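Local coordinates for putative phosphoglycolate phosphatase (Lactobacillus delbrueckii, PDB 2HI0), which probably removes phosphate from 2-phosphoglycolate, as a hydrolase of the haloacid dehalogenase superfamily, at residues I8-M11 with D12-L16; F39-E42 with D43-F47; V85-T88 with E89-R92; S172-V175 with K176-V180. One frame throughout, in Å; residues are numbered along the deposited sequence.

Contact 1. Residues I8-M11 with D12-L16; sequences IFDM and DGTIL. With NA (sodium ion), chain C.
I15 packs against F9 at about a right angle: its CG2 branch meets F9 CD2 at 3.7 Å, while CG1, placed between the backbone N and the carbonyl carbon (chi1 66°), turns to D10 O. Beyond it the selenomethionine M11 lies alongside L16, M11 CE being 3.8 Å from L16 CD1, and both side chains pack on helix 137-147. The beta branch of I15 fills two directions; an alanine here would probably open a gap against the F9 ring and M119. Beneath this apolar layer M11 O gathers three backbone donors, T14 N, I15 N at 3.0 Å and L16 N on the straightest line (166°), winding the chain into a tight loop with G13 at positive phi. At the polar edge the sodium ion is bound by D10 OD2 at 2.1 Å, by D12 O at 2.5 Å, by a water and by D190. A second water donates to D10 OD1 and D12 OD2 and accepts from D12 N, linking the aspartates. D12 OD1 is hydrogen-bonded to T18 OG1 and salt-bridged to K135, D10 OD1 salt-bridged to K165. The loop fits the superfamily's DxDx(T/V) motif, whose first aspartate is the nucleophile in relatives; sodium probably occupies the site of their magnesium.

Contact 2. Residues F39-E42 with D43-F47; sequences FTVE and DIKNF
F47 drives the edge of its ring into one face of F39, a T-shaped pair with centroids 5.1 Å apart and planes at 84°. F39 can receive it because its CG stands anti to its own carbonyl carbon (chi1 -61°), which drops the ring beside the helix start; F39 CB meanwhile touches I44 CD1 at 3.8 Å. D43 OD2 lies at the edge of the F39 ring, the carboxylate nearly perpendicular to it. That same oxygen accepts from T40 N at 3.0 Å along an almost straight line (172°), the N-H arriving from above the carboxylate plane. In return T40 OG1, held between its backbone N and carbonyl carbon, accepts from D43 N at 3.0 Å. This reciprocal pair is a capping box, with T40 as N-cap of helix 41-47; a short hydroxyl and a short carboxylate fit these positions because each can fold back to the backbone. D43 OD1 is salt-bridged to R68. On the outer side K45 runs extended beyond CG, passes V41 CG1 with its CE, and forms a salt bridge from NZ to E42 OE2 (3.1 Å, syn side) in the conformer described, E42 having a second one. N46 ND2 donates to E42 O at 2.9 Å, that oxygen lying close to the amide plane.

Contact 3. Residues V85-T88 with E89-R92; sequences VTQT and EVNR. Unlike the reference sequence in segment 85-88: T88 (reference Ala).
T86 OG1 accepts from E89 N at 3.0 Å, and T86 O accepts from V90 N, the first backbone bond of the helix. This first turn is the compact part. V90 presses CG2 against T86 O, and Q87, bent at chi2 (-61°), lies alongside V90 and brings NE2 to within 3.7 Å of that same methyl before donating to T57 of helix 52-63. Valine suits the inner side, where it also meets L60; glutamine covers it and still reaches a polar partner. Toward solvent the contact is looser: a water donates to Q87 OE1 (2.7 Å) and N91 OD1 (2.8 Å), bridging the two side chains. R92 and E89 form a bidentate salt bridge, side-on, R92 NE to E89 OE1 at 3.1 Å and NH2 to OE2 at 2.9 Å. E89 OE2 is also hydrogen-bonded to H35 and R92 NH2 to T33 O, both in the segment after helix 19-32. With an alanine in place of E89, the R92 guanidinium is likely to lose its carboxylate and H35 this acceptor. The short T86 hydroxyl, folded back to the E89 N-H, makes a threonine N-cap for helix 87-103, in the helical region apart from the parallel sheet.

Contact 4. Residues S172-V175 with K176-V180; sequences SECV and KVLGV
C174 sets its SG against L178, 3.9 Å from CD1, one helical turn apart. The sulfur reaches there because it stands opposite its own backbone N (chi1 178°), and the backbone supports the pair: L178 N donates to C174 O at 2.9 Å. Both side chains face the parallel sheet, C174 on A130 and V132 and L178 on A6, so a small thiol suits the close approach to the strands and a longer leucine reaches the A6 side chain near the helix end. Next to them V177 turns CG2 to E173 O at 3.2 Å. This is the last part of helix 169-178, which connects strand 154-158 to strand 185-189 and covers one face of the Rossmann-like sheet of the haloacid dehalogenase fold. On the outward side E173 and K176 run side by side. K176 NZ approaches E173 OE2 at 3.2 Å on its syn side, and a weaker bond goes to OE1; since E173 has a second conformer, the salt bridge describes one of two states. S172 OG is hydrogen-bonded to R182 NH2 and to P168 O. At the C-terminal end V175 O accepts from G179 N at 2.9 Å and from a water at 2.7 Å, and the same water donates to V180 O, also at 2.7 Å. G179 leaves helical geometry with positive phi (74°), a conformation glycine adopts without side-chain strain, and beyond it V180 packs on A6 and K128.

In the fold
Contact 1 holds two of the three residues that bind the sodium ion, at the end of strand 6-9. Contact 4 backs the same strand: I8 CD1 meets C174 SG at 4.0 Å, although the centres of the two contacts are about 18 Å apart. Across the sodium site stands contact 2, centre to centre about 17 Å from contact 1 and about 7 Å from it between nearest atoms, with the K45 side chain about 9 Å from the ion, which is consistent with a cap over the active site. Contact 3 lies farther out in the same helical region, its centre about 19 Å from that of contact 2 and about 35 Å from that of contact 4.

Contact 1. Residues I8-M11 with D12-L16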
loop_
_atom_site.group_PDB
_atom_site.type_symbol
_atom_site.label_atom_id
_atom_site.label_comp_id
_atom_site.label_asym_id
_atom_site.label_seq_id
_atom_site.Cartn_x
_atom_site.Cartn_y
_atom_site.Cartn_z
ATOM N N ILE A 8 2.441 7.247 10.231
ATOM C CA ILE A 8 2.631 7.220 8.783
ATOM C C ILE A 8 1.947 5.948 8.291
ATOM O O ILE A 8 2.334 4.836 8.693
ATOM C CB ILE A 8 4.116 7.213 8.423
ATOM C CG1 ILE A 8 4.842 8.378 9.068
ATOM C CG2 ILE A 8 4.283 7.285 6.899
ATOM C CD1 ILE A 8 6.403 8.240 8.882
ATOM N N PHE A 9 0.923 6.119 7.447
ATOM C CA PHE A 9 0.065 5.030 6.996
ATOM C C PHE A 9 0.326 4.691 5.522
ATOM O O PHE A 9 0.472 5.573 4.657
ATOM C CB PHE A 9 -1.409 5.415 7.062
ATOM C CG PHE A 9 -1.906 5.717 8.447
ATOM C CD1 PHE A 9 -1.669 6.942 9.033
ATOM C CD2 PHE A 9 -2.545 4.747 9.180
ATOM C CE1 PHE A 9 -2.127 7.208 10.302
ATOM C CE2 PHE A 9 -3.019 5.040 10.458
ATOM C CZ PHE A 9 -2.787 6.253 11.001
ATOM N N ASP A 10 0.332 3.405 5.245
ATOM C CA ASP A 10 0.089 2.926 3.858
ATOM C C ASP A 10 -1.398 3.200 3.504
ATOM O O ASP A 10 -2.221 3.501 4.381
ATOM C CB ASP A 10 0.374 1.438 3.760
ATOM C CG ASP A 10 0.389 0.936 2.326
ATOM O OD1 ASP A 10 0.744 1.677 1.381
ATOM O OD2 ASP A 10 -0.002 -0.225 2.154
HETATM N N MSE A 11 -1.739 3.188 2.221
HETATM C CA MSE A 11 -3.093 3.479 1.762
HETATM C C MSE A 11 -3.886 2.182 1.519
HETATM O O MSE A 11 -4.869 1.923 2.249
HETATM C CB MSE A 11 -3.066 4.356 0.506
HETATM C CG MSE A 11 -4.409 4.562 -0.098
HETATM SE SE MSE A 11 -4.417 6.039 -1.315
HETATM C CE MSE A 11 -4.649 7.582 -0.167
ATOM N N ASP A 12 -3.460 1.396 0.515
ATOM C CA ASP A 12 -4.181 0.180 0.099
ATOM C C ASP A 12 -4.275 -0.828 1.222
ATOM O O ASP A 12 -3.256 -1.153 1.823
ATOM C CB ASP A 12 -3.490 -0.511 -1.082
ATOM C CG ASP A 12 -3.588 0.244 -2.352
ATOM O OD1 ASP A 12 -4.680 0.452 -2.874
ATOM O OD2 ASP A 12 -2.512 0.604 -2.887
ATOM N N GLY A 13 -5.481 -1.271 1.565
ATOM C CA GLY A 13 -5.615 -2.328 2.581
ATOM C C GLY A 13 -5.431 -1.860 4.008
ATOM O O GLY A 13 -5.484 -2.650 4.943
ATOM N N THR A 14 -5.201 -0.566 4.193
ATOM C CA THR A 14 -4.838 -0.019 5.474
ATOM C C THR A 14 -5.840 1.065 5.815
ATOM O O THR A 14 -6.637 0.917 6.736
ATOM C CB THR A 14 -3.371 0.494 5.501
ATOM O OG1 THR A 14 -2.494 -0.590 5.106
ATOM C CG2 THR A 14 -3.008 0.958 6.846
ATOM N N ILE A 15 -5.830 2.177 5.077
ATOM C CA ILE A 15 -6.831 3.210 5.326
ATOM C C ILE A 15 -7.996 3.241 4.320
ATOM O O ILE A 15 -9.079 3.651 4.653
ATOM C CB ILE A 15 -6.212 4.600 5.501
ATOM C CG1 ILE A 15 -5.546 5.105 4.197
ATOM C CG2 ILE A 15 -5.250 4.603 6.731
ATOM C CD1 ILE A 15 -4.990 6.578 4.291
ATOM N N LEU A 16 -7.733 2.735 3.110
ATOM C CA LEU A 16 -8.702 2.700 2.012
ATOM C C LEU A 16 -8.913 1.270 1.510
ATOM O O LEU A 16 -7.954 0.528 1.276
ATOM C CB LEU A 16 -8.276 3.587 0.833
ATOM C CG LEU A 16 -8.436 5.093 1.092
ATOM C CD1 LEU A 16 -8.043 5.849 -0.152
ATOM C CD2 LEU A 16 -9.869 5.481 1.464
HETATM NA NA NA C . -0.929 -1.923 1.349
HETATM O O HOH W 1 -0.899 1.757 -0.661
HETATM O O HOH W 2 1.585 -2.873 1.508
#

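Contact 2. Residues F39-E42 with D43-F47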
loop_
_atom_site.group_PDB
_atom_site.type_symbol
_atom_site.label_atom_id
_atom_site.label_comp_id
_atom_site.label_asym_id
_atom_site.label_seq_id
_atom_site.Cartn_x
_atom_site.Cartn_y
_atom_site.Cartn_z
ATOM N N PHE A 39 -9.596 -11.738 -13.254
ATOM C CA PHE A 39 -8.985 -11.754 -11.913
ATOM C C PHE A 39 -10.019 -11.407 -10.850
ATOM O O PHE A 39 -10.945 -10.622 -11.102
ATOM C CB PHE A 39 -7.820 -10.787 -11.779
ATOM C CG PHE A 39 -6.661 -11.070 -12.713
ATOM C CD1 PHE A 39 -5.926 -12.242 -12.598
ATOM C CD2 PHE A 39 -6.264 -10.129 -13.650
ATOM C CE1 PHE A 39 -4.814 -12.488 -13.403
ATOM C CE2 PHE A 39 -5.162 -10.348 -14.468
ATOM C CZ PHE A 39 -4.428 -11.556 -14.338
ATOM N N THR A 40 -9.839 -12.020 -9.681
ATOM C CA THR A 40 -10.699 -11.815 -8.531
ATOM C C THR A 40 -10.043 -10.791 -7.609
ATOM O O THR A 40 -8.847 -10.496 -7.722
ATOM C CB THR A 40 -10.869 -13.142 -7.723
ATOM O OG1 THR A 40 -9.583 -13.545 -7.254
ATOM C CG2 THR A 40 -11.463 -14.302 -8.607
ATOM N N VAL A 41 -10.824 -10.257 -6.670
ATOM C CA VAL A 41 -10.266 -9.411 -5.602
ATOM C C VAL A 41 -9.166 -10.128 -4.818
ATOM O O VAL A 41 -8.175 -9.501 -4.433
ATOM C CB VAL A 41 -11.341 -8.901 -4.623
ATOM C CG1 VAL A 41 -10.714 -8.431 -3.327
ATOM C CG2 VAL A 41 -12.217 -7.846 -5.285
ATOM N N GLU A 42 -9.311 -11.433 -4.607
ATOM C CA GLU A 42 -8.276 -12.176 -3.891
ATOM C C GLU A 42 -6.975 -12.238 -4.707
ATOM O O GLU A 42 -5.880 -12.223 -4.135
ATOM C CB GLU A 42 -8.721 -13.604 -3.510
ATOM C CG GLU A 42 -9.768 -13.696 -2.388
ATOM C CD GLU A 42 -9.417 -12.932 -1.092
ATOM O OE1 GLU A 42 -8.553 -13.420 -0.332
ATOM O OE2 GLU A 42 -10.022 -11.852 -0.821
ATOM N N ASP A 43 -7.089 -12.307 -6.036
ATOM C CA ASP A 43 -5.911 -12.296 -6.903
ATOM C C ASP A 43 -5.207 -10.946 -6.708
ATOM O O ASP A 43 -3.976 -10.861 -6.545
ATOM C CB ASP A 43 -6.286 -12.472 -8.379
ATOM C CG ASP A 43 -6.777 -13.872 -8.726
ATOM O OD1 ASP A 43 -6.331 -14.869 -8.101
ATOM O OD2 ASP A 43 -7.590 -13.948 -9.678
ATOM N N ILE A 44 -5.997 -9.882 -6.759
ATOM C CA ILE A 44 -5.418 -8.538 -6.662
ATOM C C ILE A 44 -4.660 -8.327 -5.344
ATOM O O ILE A 44 -3.655 -7.625 -5.307
ATOM C CB ILE A 44 -6.520 -7.421 -6.895
ATOM C CG1 ILE A 44 -6.503 -6.977 -8.358
ATOM C CG2 ILE A 44 -6.372 -6.253 -5.954
ATOM C CD1 ILE A 44 -6.909 -8.067 -9.348
ATOM N N LYS A 45 -5.156 -8.914 -4.258
ATOM C CA LYS A 45 -4.469 -8.840 -2.955
ATOM C C LYS A 45 -3.100 -9.502 -2.958
ATOM O O LYS A 45 -2.233 -9.158 -2.137
ATOM C CB LYS A 45 -5.362 -9.423 -1.867
ATOM C CG LYS A 45 -6.634 -8.633 -1.628
ATOM C CD LYS A 45 -7.521 -9.290 -0.611
ATOM C CE LYS A 45 -8.648 -8.360 -0.216
ATOM N NZ LYS A 45 -9.704 -9.077 0.587
ATOM N N ASN A 46 -2.898 -10.412 -3.907
ATOM C CA ASN A 46 -1.585 -11.045 -4.144
ATOM C C ASN A 46 -0.716 -10.263 -5.139
ATOM O O ASN A 46 0.504 -10.460 -5.219
ATOM C CB ASN A 46 -1.747 -12.475 -4.670
ATOM C CG ASN A 46 -2.147 -13.446 -3.609
ATOM O OD1 ASN A 46 -1.291 -14.092 -2.977
ATOM N ND2 ASN A 46 -3.447 -13.553 -3.382
ATOM N N PHE A 47 -1.315 -9.397 -5.940
ATOM C CA PHE A 47 -0.516 -8.660 -6.920
ATOM C C PHE A 47 0.044 -7.349 -6.421
ATOM O O PHE A 47 1.168 -7.010 -6.697
ATOM C CB PHE A 47 -1.300 -8.389 -8.193
ATOM C CG PHE A 47 -1.889 -9.628 -8.875
ATOM C CD1 PHE A 47 -1.329 -10.887 -8.729
ATOM C CD2 PHE A 47 -3.001 -9.469 -9.712
ATOM C CE1 PHE A 47 -1.907 -11.977 -9.352
ATOM C CE2 PHE A 47 -3.551 -10.522 -10.345
ATOM C CZ PHE A 47 -2.992 -11.790 -10.172
#

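Contact 3. Residues V85-T88 with E89-R92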
loop_
_atom_site.group_PDB
_atom_site.type_symbol
_atom_site.label_atom_id
_atom_site.label_comp_id
_atom_site.label_asym_id
_atom_site.label_seq_id
_atom_site.Cartn_x
_atom_site.Cartn_y
_atom_site.Cartn_z
ATOM N N VAL A 85 7.025 -13.735 -19.277
ATOM C CA VAL A 85 6.703 -12.379 -18.844
ATOM C C VAL A 85 7.855 -11.428 -19.184
ATOM O O VAL A 85 8.978 -11.611 -18.717
ATOM C CB VAL A 85 6.308 -12.312 -17.302
ATOM C CG1 VAL A 85 6.017 -10.873 -16.879
ATOM C CG2 VAL A 85 5.120 -13.242 -17.027
ATOM N N THR A 86 7.539 -10.371 -19.915
ATOM C CA THR A 86 8.532 -9.342 -20.244
ATOM C C THR A 86 8.139 -7.965 -19.713
ATOM O O THR A 86 6.983 -7.617 -19.632
ATOM C CB THR A 86 8.741 -9.265 -21.771
ATOM O OG1 THR A 86 7.661 -8.544 -22.363
ATOM C CG2 THR A 86 8.830 -10.675 -22.313
ATOM N N GLN A 87 9.136 -7.160 -19.376
ATOM C CA GLN A 87 8.855 -5.761 -19.024
ATOM C C GLN A 87 8.265 -4.901 -20.140
ATOM O O GLN A 87 7.519 -3.977 -19.872
ATOM C CB GLN A 87 10.024 -5.093 -18.358
ATOM C CG GLN A 87 10.379 -5.759 -17.036
ATOM C CD GLN A 87 9.233 -5.709 -15.973
ATOM O OE1 GLN A 87 8.701 -4.636 -15.717
ATOM N NE2 GLN A 87 8.806 -6.864 -15.449
ATOM N N THR A 88 8.557 -5.248 -21.384
ATOM C CA THR A 88 7.920 -4.590 -22.485
ATOM C C THR A 88 6.414 -4.813 -22.430
ATOM O O THR A 88 5.641 -3.858 -22.606
ATOM C CB THR A 88 8.525 -5.081 -23.824
ATOM O OG1 THR A 88 9.918 -4.748 -23.860
ATOM C CG2 THR A 88 7.834 -4.474 -25.049
ATOM N N GLU A 89 5.983 -6.041 -22.189
ATOM C CA GLU A 89 4.557 -6.273 -22.055
ATOM C C GLU A 89 3.965 -5.611 -20.801
ATOM O O GLU A 89 2.848 -5.091 -20.856
ATOM C CB GLU A 89 4.265 -7.766 -22.089
ATOM C CG GLU A 89 2.776 -8.098 -22.207
ATOM C CD GLU A 89 2.103 -7.624 -23.490
ATOM O OE1 GLU A 89 2.789 -7.262 -24.480
ATOM O OE2 GLU A 89 0.846 -7.636 -23.511
ATOM N N VAL A 90 4.694 -5.651 -19.681
ATOM C CA VAL A 90 4.284 -4.929 -18.463
ATOM C C VAL A 90 3.967 -3.445 -18.799
ATOM O O VAL A 90 2.876 -2.912 -18.438
ATOM C CB VAL A 90 5.339 -5.060 -17.354
ATOM C CG1 VAL A 90 5.028 -4.101 -16.174
ATOM C CG2 VAL A 90 5.368 -6.509 -16.859
ATOM N N ASN A 91 4.903 -2.788 -19.490
ATOM C CA ASN A 91 4.801 -1.363 -19.812
ATOM C C ASN A 91 3.608 -1.125 -20.744
ATOM O O ASN A 91 2.924 -0.107 -20.643
ATOM C CB ASN A 91 6.093 -0.813 -20.401
ATOM C CG ASN A 91 7.219 -0.792 -19.406
ATOM O OD1 ASN A 91 6.985 -0.827 -18.207
ATOM N ND2 ASN A 91 8.457 -0.733 -19.902
ATOM N N ARG A 92 3.319 -2.096 -21.604
ATOM C CA ARG A 92 2.197 -1.938 -22.570
ATOM C C ARG A 92 0.875 -2.018 -21.807
ATOM O O ARG A 92 -0.061 -1.238 -22.051
ATOM C CB ARG A 92 2.249 -2.986 -23.666
ATOM C CG ARG A 92 1.293 -2.729 -24.780
ATOM C CD ARG A 92 1.586 -3.652 -25.964
ATOM N NE ARG A 92 1.053 -5.003 -25.745
ATOM C CZ ARG A 92 -0.194 -5.395 -26.021
ATOM N NH1 ARG A 92 -1.087 -4.570 -26.518
ATOM N NH2 ARG A 92 -0.548 -6.645 -25.795
HETATM O O HOH W 3 8.834 -2.058 -16.455
#

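Contact 4. Residues S172-V175 with K176-V180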
loop_
_atom_site.group_PDB
_atom_site.type_symbol
_atom_site.label_atom_id
_atom_site.label_comp_id
_atom_site.label_asym_id
_atom_site.label_seq_id
_atom_site.Cartn_x
_atom_site.Cartn_y
_atom_site.Cartn_z
ATOM N N SER A 172 11.577 8.989 4.063
ATOM C CA SER A 172 12.534 10.019 4.469
ATOM C C SER A 172 12.019 11.420 4.039
ATOM O O SER A 172 12.203 12.395 4.775
ATOM C CB SER A 172 13.914 9.786 3.897
ATOM O OG SER A 172 14.529 8.643 4.485
ATOM N N GLU A 173 11.371 11.501 2.862
ATOM C CA GLU A 173 10.657 12.725 2.400
ATOM C C GLU A 173 9.563 13.179 3.392
ATOM O O GLU A 173 9.351 14.379 3.614
ATOM C CB GLU A 173 9.978 12.545 1.029
ATOM C CG GLU A 173 10.878 12.561 -0.230
ATOM C CD GLU A 173 11.728 13.802 -0.333
ATOM O OE1 GLU A 173 11.156 14.920 -0.314
ATOM O OE2 GLU A 173 12.966 13.659 -0.412
ATOM N N CYS A 174 8.829 12.199 3.913
ATOM C CA CYS A 174 7.821 12.422 4.943
ATOM C C CYS A 174 8.430 12.913 6.291
ATOM O O CYS A 174 7.990 13.905 6.874
ATOM C CB CYS A 174 7.036 11.148 5.112
ATOM S SG CYS A 174 5.794 11.269 6.384
ATOM N N VAL A 175 9.421 12.171 6.776
ATOM C CA VAL A 175 10.148 12.486 8.004
ATOM C C VAL A 175 10.700 13.912 7.982
ATOM O O VAL A 175 10.566 14.639 8.972
ATOM C CB VAL A 175 11.248 11.389 8.268
ATOM C CG1 VAL A 175 12.363 11.888 9.179
ATOM C CG2 VAL A 175 10.547 10.122 8.801
ATOM N N LYS A 176 11.299 14.297 6.860
ATOM C CA LYS A 176 11.816 15.637 6.626
ATOM C C LYS A 176 10.708 16.676 6.796
ATOM O O LYS A 176 10.871 17.624 7.569
ATOM C CB LYS A 176 12.496 15.644 5.268
ATOM C CG LYS A 176 13.003 16.886 4.689
ATOM C CD LYS A 176 13.873 16.437 3.448
ATOM C CE LYS A 176 13.466 17.092 2.137
ATOM N NZ LYS A 176 13.978 16.365 0.917
ATOM N N VAL A 177 9.554 16.447 6.165
ATOM C CA VAL A 177 8.492 17.436 6.233
ATOM C C VAL A 177 7.878 17.515 7.670
ATOM O O VAL A 177 7.598 18.595 8.185
ATOM C CB VAL A 177 7.393 17.127 5.202
ATOM C CG1 VAL A 177 6.100 18.021 5.409
ATOM C CG2 VAL A 177 7.975 17.305 3.802
ATOM N N LEU A 178 7.633 16.363 8.278
ATOM C CA LEU A 178 6.977 16.320 9.589
ATOM C C LEU A 178 7.910 16.866 10.656
ATOM O O LEU A 178 7.449 17.418 11.641
ATOM C CB LEU A 178 6.534 14.911 10.017
ATOM C CG LEU A 178 5.435 14.307 9.147
ATOM C CD1 LEU A 178 4.880 12.988 9.736
ATOM C CD2 LEU A 178 4.296 15.244 8.870
ATOM N N GLY A 179 9.215 16.679 10.506
ATOM C CA GLY A 179 10.158 17.174 11.505
ATOM C C GLY A 179 10.210 16.384 12.819
ATOM O O GLY A 179 10.707 16.887 13.829
ATOM N N VAL A 180 9.728 15.136 12.787
ATOM C CA VAL A 180 9.668 14.268 13.968
ATOM C C VAL A 180 10.812 13.262 13.915
ATOM O O VAL A 180 11.095 12.692 12.851
ATOM C CB VAL A 180 8.274 13.534 14.037
ATOM C CG1 VAL A 180 8.215 12.623 15.214
ATOM C CG2 VAL A 180 7.186 14.555 14.103
HETATM O O HOH W 4 9.324 13.246 10.941
#